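Local coordinates for fructooligosaccharide ABC transporter substrate-binding protein FusA (Streptococcus pneumoniae, PDB 5G5Y), which binds kestose, nystose and longer fructooligosaccharides, but not sucrose, and serves as the solute-binding component of the FusABC-MsmK importer, at residues L23-L28 and T378-P383; S68-M73 and E430-I435; L149-P154 and L164-N169. One frame throughout, in Å; residues are numbered along the deposited sequence.

Contact 1 (L23-L28 and T378-P383); sequences LILQRL and TEVGGP
Ile24, on the first turn of helix 23-32, meets Thr378 and Val380 where the chain leaves helix 370-378. Ile24 CB already lies 4.0 Å from Val380 CG1. From there the side chain forks. The CG2 branch, anti to the backbone N, rests on the same methyl, with Ile24 CG2 3.8 Å from Val380 CG1. The other branch turns to the backbone: Ile24 CG1 passes the carbonyl oxygen of Thr378, and Ile24 CD1 ends 3.3 Å from Thr378 O, a methyl set against a polar atom. That oxygen has a better partner in a water, which donates to Thr378 O at 2.7 Å and accepts from Ile24 N at 3.0 Å. The water thus joins a first-turn N-H to the carbonyl at the end of the other helix. Leu25 meets Val380 tip to tip, Leu25 CG 4.0 Å from Val380 CG1, so one valine methyl serves both helix residues. Glu379, a substrate-binding residue, lies between the two touching residues of its segment; its carboxylate pairs with Arg375, also substrate-binding, and its carbonyl accepts from Lys22. Helix 332-340 flanks the contact, with Asn338 touching both Ile24 and Val380, while helix 319-329 packs against Leu28 and Pro383 beyond it.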
loop_
_atom_site.group_PDB
_atom_site.type_symbol
_atom_site.label_atom_id
_atom_site.label_comp_id
_atom_site.label_asym_id
_atom_site.label_seq_id
_atom_site.Cartn_x
_atom_site.Cartn_y
_atom_site.Cartn_z
ATOM N N LEU A 23 -12.632 17.481 -17.426
ATOM C CA LEU A 23 -13.820 18.113 -16.847
ATOM C C LEU A 23 -13.587 18.647 -15.415
ATOM O O LEU A 23 -14.031 19.778 -15.055
ATOM C CB LEU A 23 -15.018 17.161 -16.953
ATOM C CG LEU A 23 -16.368 17.678 -16.509
ATOM C CD1 LEU A 23 -16.747 19.031 -17.134
ATOM C CD2 LEU A 23 -17.435 16.639 -16.832
ATOM N N ILE A 24 -12.869 17.877 -14.598
ATOM C CA ILE A 24 -12.533 18.357 -13.247
ATOM C C ILE A 24 -11.805 19.700 -13.294
ATOM O O ILE A 24 -12.108 20.626 -12.525
ATOM C CB ILE A 24 -11.713 17.292 -12.451
ATOM C CG1 ILE A 24 -12.623 16.134 -11.987
ATOM C CG2 ILE A 24 -11.073 17.905 -11.235
ATOM C CD1 ILE A 24 -11.853 14.932 -11.437
ATOM N N LEU A 25 -10.823 19.845 -14.168
ATOM C CA LEU A 25 -10.046 21.077 -14.152
ATOM C C LEU A 25 -10.783 22.271 -14.799
ATOM O O LEU A 25 -10.515 23.420 -14.470
ATOM C CB LEU A 25 -8.694 20.838 -14.780
ATOM C CG LEU A 25 -7.890 19.841 -13.928
ATOM C CD1 LEU A 25 -6.663 19.420 -14.695
ATOM C CD2 LEU A 25 -7.496 20.459 -12.588
ATOM N N GLN A 26 -11.682 21.975 -15.727
ATOM C CA GLN A 26 -12.595 22.980 -16.333
ATOM C C GLN A 26 -13.518 23.583 -15.301
ATOM O O GLN A 26 -13.611 24.812 -15.186
ATOM C CB GLN A 26 -13.425 22.321 -17.444
ATOM C CG GLN A 26 -12.578 22.098 -18.667
ATOM C CD GLN A 26 -13.182 21.149 -19.677
ATOM O OE1 GLN A 26 -14.327 20.730 -19.562
ATOM N NE2 GLN A 26 -12.397 20.791 -20.665
ATOM N N ARG A 27 -14.136 22.716 -14.491
ATOM C CA ARG A 27 -14.959 23.173 -13.379
ATOM C C ARG A 27 -14.149 23.906 -12.322
ATOM O O ARG A 27 -14.589 24.932 -11.802
ATOM C CB ARG A 27 -15.708 22.008 -12.712
ATOM C CG ARG A 27 -16.724 21.348 -13.616
ATOM C CD ARG A 27 -17.668 20.497 -12.804
ATOM N NE ARG A 27 -18.615 19.737 -13.632
ATOM C CZ ARG A 27 -18.697 18.418 -13.718
ATOM N NH1 ARG A 27 -17.865 17.600 -13.051
ATOM N NH2 ARG A 27 -19.647 17.894 -14.496
ATOM N N LEU A 28 -12.979 23.361 -11.978
ATOM C CA LEU A 28 -12.119 24.009 -11.027
ATOM C C LEU A 28 -11.728 25.434 -11.404
ATOM O O LEU A 28 -11.726 26.312 -10.543
ATOM C CB LEU A 28 -10.859 23.212 -10.790
ATOM C CG LEU A 28 -9.995 23.691 -9.639
ATOM C CD1 LEU A 28 -10.677 23.330 -8.282
ATOM C CD2 LEU A 28 -8.639 23.044 -9.789
ATOM N N THR A 378 -9.769 10.602 -16.333
ATOM C CA THR A 378 -10.624 11.621 -15.691
ATOM C C THR A 378 -10.163 12.114 -14.309
ATOM O O THR A 378 -10.551 13.207 -13.913
ATOM C CB THR A 378 -12.105 11.153 -15.625
ATOM O OG1 THR A 378 -12.270 9.996 -14.787
ATOM C CG2 THR A 378 -12.627 10.820 -17.070
ATOM N N GLU A 379 -9.396 11.301 -13.580
ATOM C CA GLU A 379 -8.797 11.706 -12.308
ATOM C C GLU A 379 -7.729 12.774 -12.540
ATOM O O GLU A 379 -7.220 12.950 -13.659
ATOM C CB GLU A 379 -8.119 10.502 -11.594
ATOM C CG GLU A 379 -6.776 10.118 -12.214
ATOM C CD GLU A 379 -6.220 8.763 -11.749
ATOM O OE1 GLU A 379 -6.451 8.371 -10.590
ATOM O OE2 GLU A 379 -5.547 8.078 -12.558
ATOM N N VAL A 380 -7.332 13.463 -11.477
ATOM C CA VAL A 380 -6.215 14.382 -11.582
ATOM C C VAL A 380 -5.054 14.107 -10.649
ATOM O O VAL A 380 -3.974 14.671 -10.861
ATOM C CB VAL A 380 -6.655 15.874 -11.441
ATOM C CG1 VAL A 380 -7.884 16.186 -12.326
ATOM C CG2 VAL A 380 -6.984 16.215 -10.043
ATOM N N GLY A 381 -5.244 13.291 -9.616
ATOM C CA GLY A 381 -4.172 13.022 -8.660
ATOM C C GLY A 381 -3.896 14.267 -7.859
ATOM O O GLY A 381 -4.815 15.038 -7.563
ATOM N N GLY A 382 -2.627 14.482 -7.536
ATOM C CA GLY A 382 -2.223 15.620 -6.773
ATOM C C GLY A 382 -2.558 15.506 -5.294
ATOM O O GLY A 382 -2.965 14.432 -4.810
ATOM N N PRO A 383 -2.420 16.633 -4.567
ATOM C CA PRO A 383 -2.641 16.627 -3.120
ATOM C C PRO A 383 -4.140 16.565 -2.806
ATOM O O PRO A 383 -4.954 17.292 -3.418
ATOM C CB PRO A 383 -2.021 17.952 -2.685
ATOM C CG PRO A 383 -2.293 18.862 -3.839
ATOM C CD PRO A 383 -2.176 17.998 -5.075
HETATM O O HOH W 1 -11.924 15.150 -15.220
#

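Contact 2 (S68-M73 and E430-I435); sequences SDVDLM and EDLDKI
Helices 69-73 and 430-435 run nearly antiparallel, their axes 10.5 Å apart at closest approach and at 151° to one another, with the CA atoms of Val70 and Leu432 the nearest pair, 7.0 Å apart. Leu432 carries the contact from its side. Its CG stands anti to its own carbonyl carbon (chi1 -77°), and both methyls of the fork are presented to Asp69: Leu432 CD1 lies 3.7 Å and Leu432 CD2 4.1 Å from Asp69 CB. The leucine therefore meets the aliphatic root of the aspartate, while the carboxylate turns to Arg307, with which Asp69 OD2 forms a salt bridge. Leu432 CD1 also reaches the backbone, 3.9 Å from Val70 N, and touches the side chain of that residue more loosely, with Val70 CG2 4.2 Å away. The same valine methyl has Asp433 OD1 near it. The start of the shorter helix is a capping box: Ser68 OG accepts from Asp71 N at 3.1 Å with an N-H...O angle of 164°, and Asp71 OD2 in turn accepts a weak bond from Ser68 N. This reciprocal pair occupies polar groups of the first turn, and the box brackets Asp69 and Val70, the two residues that receive Leu432. No hydrogen bond crosses between the segments. Met73, one turn beyond Asp69, points toward the long helix and touches Phe426 and Pro112. On helix 429-455, Ile435 and Asp431 pack against helix 475-492, where Asp431 pairs with Lys484 and Tyr485.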
loop_
_atom_site.group_PDB
_atom_site.type_symbol
_atom_site.label_atom_id
_atom_site.label_comp_id
_atom_site.label_asym_id
_atom_site.label_seq_id
_atom_site.Cartn_x
_atom_site.Cartn_y
_atom_site.Cartn_z
ATOM N N SER A 68 10.629 11.011 -3.495
ATOM C CA SER A 68 11.129 10.337 -2.299
ATOM C C SER A 68 11.543 11.359 -1.204
ATOM O O SER A 68 11.757 12.553 -1.479
ATOM C CB SER A 68 12.325 9.453 -2.655
ATOM O OG SER A 68 13.468 10.267 -2.882
ATOM N N ASP A 69 11.663 10.874 0.031
ATOM C CA ASP A 69 12.122 11.689 1.153
ATOM C C ASP A 69 13.518 12.268 0.914
ATOM O O ASP A 69 13.768 13.435 1.203
ATOM C CB ASP A 69 12.064 10.895 2.451
ATOM C CG ASP A 69 10.633 10.622 2.892
ATOM O OD1 ASP A 69 9.680 11.268 2.349
ATOM O OD2 ASP A 69 10.437 9.760 3.771
ATOM N N VAL A 70 14.376 11.445 0.329
ATOM C CA VAL A 70 15.723 11.866 -0.096
ATOM C C VAL A 70 15.655 13.069 -1.031
ATOM O O VAL A 70 16.367 14.033 -0.809
ATOM C CB VAL A 70 16.484 10.699 -0.761
ATOM C CG1 VAL A 70 17.683 11.189 -1.561
ATOM C CG2 VAL A 70 16.965 9.754 0.316
ATOM N N ASP A 71 14.794 12.982 -2.052
ATOM C CA ASP A 71 14.563 14.064 -3.038
ATOM C C ASP A 71 14.076 15.312 -2.336
ATOM O O ASP A 71 14.613 16.394 -2.570
ATOM C CB ASP A 71 13.489 13.707 -4.100
ATOM C CG ASP A 71 13.911 12.655 -5.098
ATOM O OD1 ASP A 71 15.100 12.514 -5.411
ATOM O OD2 ASP A 71 12.994 11.957 -5.615
ATOM N N LEU A 72 13.043 15.197 -1.492
ATOM C CA LEU A 72 12.508 16.391 -0.793
ATOM C C LEU A 72 13.583 17.111 0.001
ATOM O O LEU A 72 13.692 18.333 -0.078
ATOM C CB LEU A 72 11.342 16.056 0.177
ATOM C CG LEU A 72 10.022 15.662 -0.491
ATOM C CD1 LEU A 72 9.010 15.222 0.597
ATOM C CD2 LEU A 72 9.462 16.786 -1.358
ATOM N N MET A 73 14.377 16.339 0.747
ATOM C CA MET A 73 15.488 16.877 1.542
ATOM C C MET A 73 16.538 17.588 0.698
ATOM O O MET A 73 16.995 18.666 1.063
ATOM C CB MET A 73 16.181 15.769 2.351
ATOM C CG MET A 73 15.426 15.297 3.583
ATOM S SD MET A 73 14.538 16.587 4.492
ATOM C CE MET A 73 14.540 15.695 6.057
ATOM N N GLU A 430 20.730 11.841 6.841
ATOM C CA GLU A 430 21.712 10.908 7.371
ATOM C C GLU A 430 21.097 9.554 7.741
ATOM O O GLU A 430 21.649 8.492 7.441
ATOM C CB GLU A 430 22.363 11.505 8.613
ATOM C CG GLU A 430 23.516 10.688 9.162
ATOM C CD GLU A 430 23.955 11.130 10.556
ATOM O OE1 GLU A 430 23.244 11.935 11.211
ATOM O OE2 GLU A 430 25.021 10.650 11.002
ATOM N N ASP A 431 19.976 9.611 8.428
ATOM C CA ASP A 431 19.255 8.386 8.781
ATOM C C ASP A 431 18.683 7.678 7.567
ATOM O O ASP A 431 18.798 6.445 7.469
ATOM C CB ASP A 431 18.207 8.639 9.860
ATOM C CG ASP A 431 18.839 8.897 11.240
ATOM O OD1 ASP A 431 19.962 8.411 11.488
ATOM O OD2 ASP A 431 18.234 9.579 12.087
ATOM N N LEU A 432 18.142 8.434 6.628
ATOM C CA LEU A 432 17.633 7.856 5.374
ATOM C C LEU A 432 18.697 7.041 4.666
ATOM O O LEU A 432 18.458 5.885 4.279
ATOM C CB LEU A 432 17.054 8.927 4.450
ATOM C CG LEU A 432 15.673 9.453 4.804
ATOM C CD1 LEU A 432 15.358 10.755 4.084
ATOM C CD2 LEU A 432 14.636 8.411 4.435
ATOM N N ASP A 433 19.894 7.619 4.550
ATOM C CA ASP A 433 21.022 6.946 3.915
ATOM C C ASP A 433 21.508 5.722 4.706
ATOM O O ASP A 433 21.849 4.719 4.120
ATOM C CB ASP A 433 22.197 7.920 3.696
ATOM C CG ASP A 433 21.870 9.040 2.697
ATOM O OD1 ASP A 433 20.859 8.972 1.931
ATOM O OD2 ASP A 433 22.659 10.004 2.688
ATOM N N LYS A 434 21.568 5.817 6.021
ATOM C CA LYS A 434 21.959 4.682 6.845
ATOM C C LYS A 434 20.995 3.503 6.709
ATOM O O LYS A 434 21.412 2.343 6.619
ATOM C CB LYS A 434 21.989 5.074 8.318
ATOM C CG LYS A 434 23.150 5.962 8.694
ATOM C CD LYS A 434 23.354 6.078 10.202
ATOM C CE LYS A 434 22.339 7.004 10.818
ATOM N NZ LYS A 434 22.454 7.115 12.300
ATOM N N ILE A 435 19.708 3.823 6.721
ATOM C CA ILE A 435 18.648 2.815 6.616
ATOM C C ILE A 435 18.653 2.169 5.219
ATOM O O ILE A 435 18.559 0.949 5.115
ATOM C CB ILE A 435 17.274 3.467 6.977
ATOM C CG1 ILE A 435 17.226 3.847 8.464
ATOM C CG2 ILE A 435 16.048 2.615 6.614
ATOM C CD1 ILE A 435 17.414 2.715 9.455
#

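Contact 3 (L149-P154 and L164-N169); sequences LGLEMP and LEAFKN
Ala166 is the low bump on helix 157-169 that two leucines of the preceding loop straddle. Its single methyl points toward the loop and meets the end of Leu151, with Ala166 CB 3.6 Å from Leu151 CD1. Leu149 contributes its own CD1 at a longer 4.1 Å from Ala166 CB. The two leucine methyls also touch each other, Leu149 CD1 lying 3.9 Å from Leu151 CD1, and the alanine methyl sits in the notch between them. Leu149 goes further than its neighbour. Leu149 CD1 lies 3.7 Å from Ala166 O and also 3.8 Å from Phe167 CD1, so this one methyl fits the corner between a helix carbonyl and an aromatic rim. It meets the ring at the edge and in its plane, not over a face. The phenylalanine reaches this place because CG stands anti to its carbonyl carbon (chi1 -68°), which swings the ring around from a bond that does not aim straight at the loop. Gly150, with positive phi (64°), ends helix 143-148 in a Schellman motif, and the leucines on either side of it both point toward the following helix. Behind the contact, Trp145 makes an edge-to-face stack with Phe167, and Leu146 touches both Leu151 and Phe167. The loop between helices 143-148 and 157-169 is thus folded back on the second helix by apolar side chains, next to the first calcium site, whose ligands include Asp171 and Glu180. With no hydrogen bond or salt bridge crossing between the segments, the association rests on van der Waals fit and probably on partial removal of apolar surface from water.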
loop_
_atom_site.group_PDB
_atom_site.type_symbol
_atom_site.label_atom_id
_atom_site.label_comp_id
_atom_site.label_asym_id
_atom_site.label_seq_id
_atom_site.Cartn_x
_atom_site.Cartn_y
_atom_site.Cartn_z
ATOM N N LEU A 149 -13.808 -33.464 -1.631
ATOM C CA LEU A 149 -13.145 -34.441 -0.753
ATOM C C LEU A 149 -13.826 -34.599 0.604
ATOM O O LEU A 149 -13.408 -35.413 1.418
ATOM C CB LEU A 149 -11.663 -34.069 -0.549
ATOM C CG LEU A 149 -10.853 -33.921 -1.831
ATOM C CD1 LEU A 149 -9.547 -33.172 -1.597
ATOM C CD2 LEU A 149 -10.574 -35.272 -2.481
ATOM N N GLY A 150 -14.868 -33.826 0.865
ATOM C CA GLY A 150 -15.583 -33.910 2.137
ATOM C C GLY A 150 -14.740 -33.523 3.336
ATOM O O GLY A 150 -14.805 -34.171 4.371
ATOM N N LEU A 151 -13.933 -32.464 3.178
ATOM C CA LEU A 151 -13.053 -31.960 4.239
ATOM C C LEU A 151 -13.611 -30.676 4.850
ATOM O O LEU A 151 -14.191 -29.863 4.155
ATOM C CB LEU A 151 -11.670 -31.675 3.651
ATOM C CG LEU A 151 -10.996 -32.870 2.950
ATOM C CD1 LEU A 151 -9.734 -32.424 2.252
ATOM C CD2 LEU A 151 -10.685 -34.000 3.917
ATOM N N GLU A 152 -13.395 -30.501 6.145
ATOM C CA GLU A 152 -13.735 -29.267 6.844
ATOM C C GLU A 152 -12.654 -28.223 6.525
ATOM O O GLU A 152 -11.501 -28.568 6.282
ATOM C CB GLU A 152 -13.733 -29.490 8.362
ATOM C CG GLU A 152 -14.534 -30.684 8.886
ATOM C CD GLU A 152 -15.993 -30.664 8.463
ATOM O OE1 GLU A 152 -16.613 -29.575 8.498
ATOM O OE2 GLU A 152 -16.523 -31.741 8.088
ATOM N N MET A 153 -13.017 -26.945 6.565
ATOM C CA MET A 153 -12.020 -25.873 6.483
ATOM C C MET A 153 -10.996 -26.050 7.622
ATOM O O MET A 153 -11.392 -26.218 8.770
ATOM C CB MET A 153 -12.721 -24.490 6.611
ATOM C CG MET A 153 -11.770 -23.313 6.521
ATOM S SD MET A 153 -11.217 -23.138 4.837
ATOM C CE MET A 153 -12.627 -22.311 4.081
ATOM N N PRO A 154 -9.688 -26.011 7.324
ATOM C CA PRO A 154 -8.711 -26.168 8.418
ATOM C C PRO A 154 -8.812 -25.080 9.461
ATOM O O PRO A 154 -9.081 -23.939 9.113
ATOM C CB PRO A 154 -7.363 -26.068 7.736
ATOM C CG PRO A 154 -7.614 -25.820 6.306
ATOM C CD PRO A 154 -9.054 -25.928 6.003
ATOM N N LEU A 164 -3.819 -30.125 2.603
ATOM C CA LEU A 164 -2.966 -30.037 1.436
ATOM C C LEU A 164 -2.569 -31.442 0.903
ATOM O O LEU A 164 -2.442 -31.638 -0.307
ATOM C CB LEU A 164 -1.701 -29.216 1.746
ATOM C CG LEU A 164 -1.968 -27.743 2.138
ATOM C CD1 LEU A 164 -0.686 -27.095 2.597
ATOM C CD2 LEU A 164 -2.587 -26.937 1.018
ATOM N N GLU A 165 -2.337 -32.378 1.804
ATOM C CA GLU A 165 -2.021 -33.777 1.390
ATOM C C GLU A 165 -3.185 -34.430 0.655
ATOM O O GLU A 165 -2.970 -35.114 -0.350
ATOM C CB GLU A 165 -1.627 -34.592 2.587
ATOM C CG GLU A 165 -0.265 -34.156 3.081
ATOM C CD GLU A 165 0.231 -34.947 4.255
ATOM O OE1 GLU A 165 -0.521 -35.104 5.230
ATOM O OE2 GLU A 165 1.405 -35.360 4.197
ATOM N N ALA A 166 -4.393 -34.169 1.130
ATOM C CA ALA A 166 -5.633 -34.612 0.436
ATOM C C ALA A 166 -5.789 -33.945 -0.933
ATOM O O ALA A 166 -6.131 -34.614 -1.920
ATOM C CB ALA A 166 -6.854 -34.379 1.310
ATOM N N PHE A 167 -5.494 -32.646 -1.026
ATOM C CA PHE A 167 -5.424 -31.979 -2.327
ATOM C C PHE A 167 -4.356 -32.603 -3.232
ATOM O O PHE A 167 -4.548 -32.715 -4.440
ATOM C CB PHE A 167 -5.067 -30.482 -2.203
ATOM C CG PHE A 167 -6.123 -29.611 -1.566
ATOM C CD1 PHE A 167 -7.444 -30.043 -1.342
ATOM C CD2 PHE A 167 -5.801 -28.297 -1.259
ATOM C CE1 PHE A 167 -8.380 -29.194 -0.777
ATOM C CE2 PHE A 167 -6.743 -27.439 -0.704
ATOM C CZ PHE A 167 -8.033 -27.877 -0.477
ATOM N N LYS A 168 -3.203 -32.939 -2.663
ATOM C CA LYS A 168 -2.112 -33.513 -3.463
ATOM C C LYS A 168 -2.508 -34.868 -4.062
ATOM O O LYS A 168 -2.296 -35.093 -5.238
ATOM C CB LYS A 168 -0.832 -33.666 -2.624
ATOM C CG LYS A 168 0.443 -33.977 -3.409
ATOM C CD LYS A 168 1.543 -34.425 -2.451
ATOM C CE LYS A 168 2.614 -35.246 -3.112
ATOM N NZ LYS A 168 3.383 -34.412 -4.072
ATOM N N ASN A 169 -3.052 -35.744 -3.222
ATOM C CA ASN A 169 -3.236 -37.171 -3.549
ATOM C C ASN A 169 -4.671 -37.541 -3.915
ATOM O O ASN A 169 -4.903 -38.640 -4.398
ATOM C CB ASN A 169 -2.858 -38.028 -2.338
ATOM C CG ASN A 169 -1.438 -37.771 -1.854
ATOM O OD1 ASN A 169 -0.533 -37.584 -2.649
ATOM N ND2 ASN A 169 -1.251 -37.747 -0.531
#

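In the fold
Contacts 1 and 2 lie on the side of the chain's centre away from contact 3, their centres about 31 Å apart and their nearest atoms about 12 Å apart, and their segments alternate along the sequence. Contact 3 is nested in sequence inside both long loops, its centre about 51 Å from that of contact 1 and about 49 Å from that of contact 2. Contact 1 holds substrate-binding Glu379, and the side chain of Thr378 is about 7 Å from that of Trp340, which also binds substrate. In contact 2, the Asp69 side chain stays about 11 Å from that of substrate-binding Lys309. Contact 3 instead neighbours a calcium ion, about 9 Å from the Phe167 side chain.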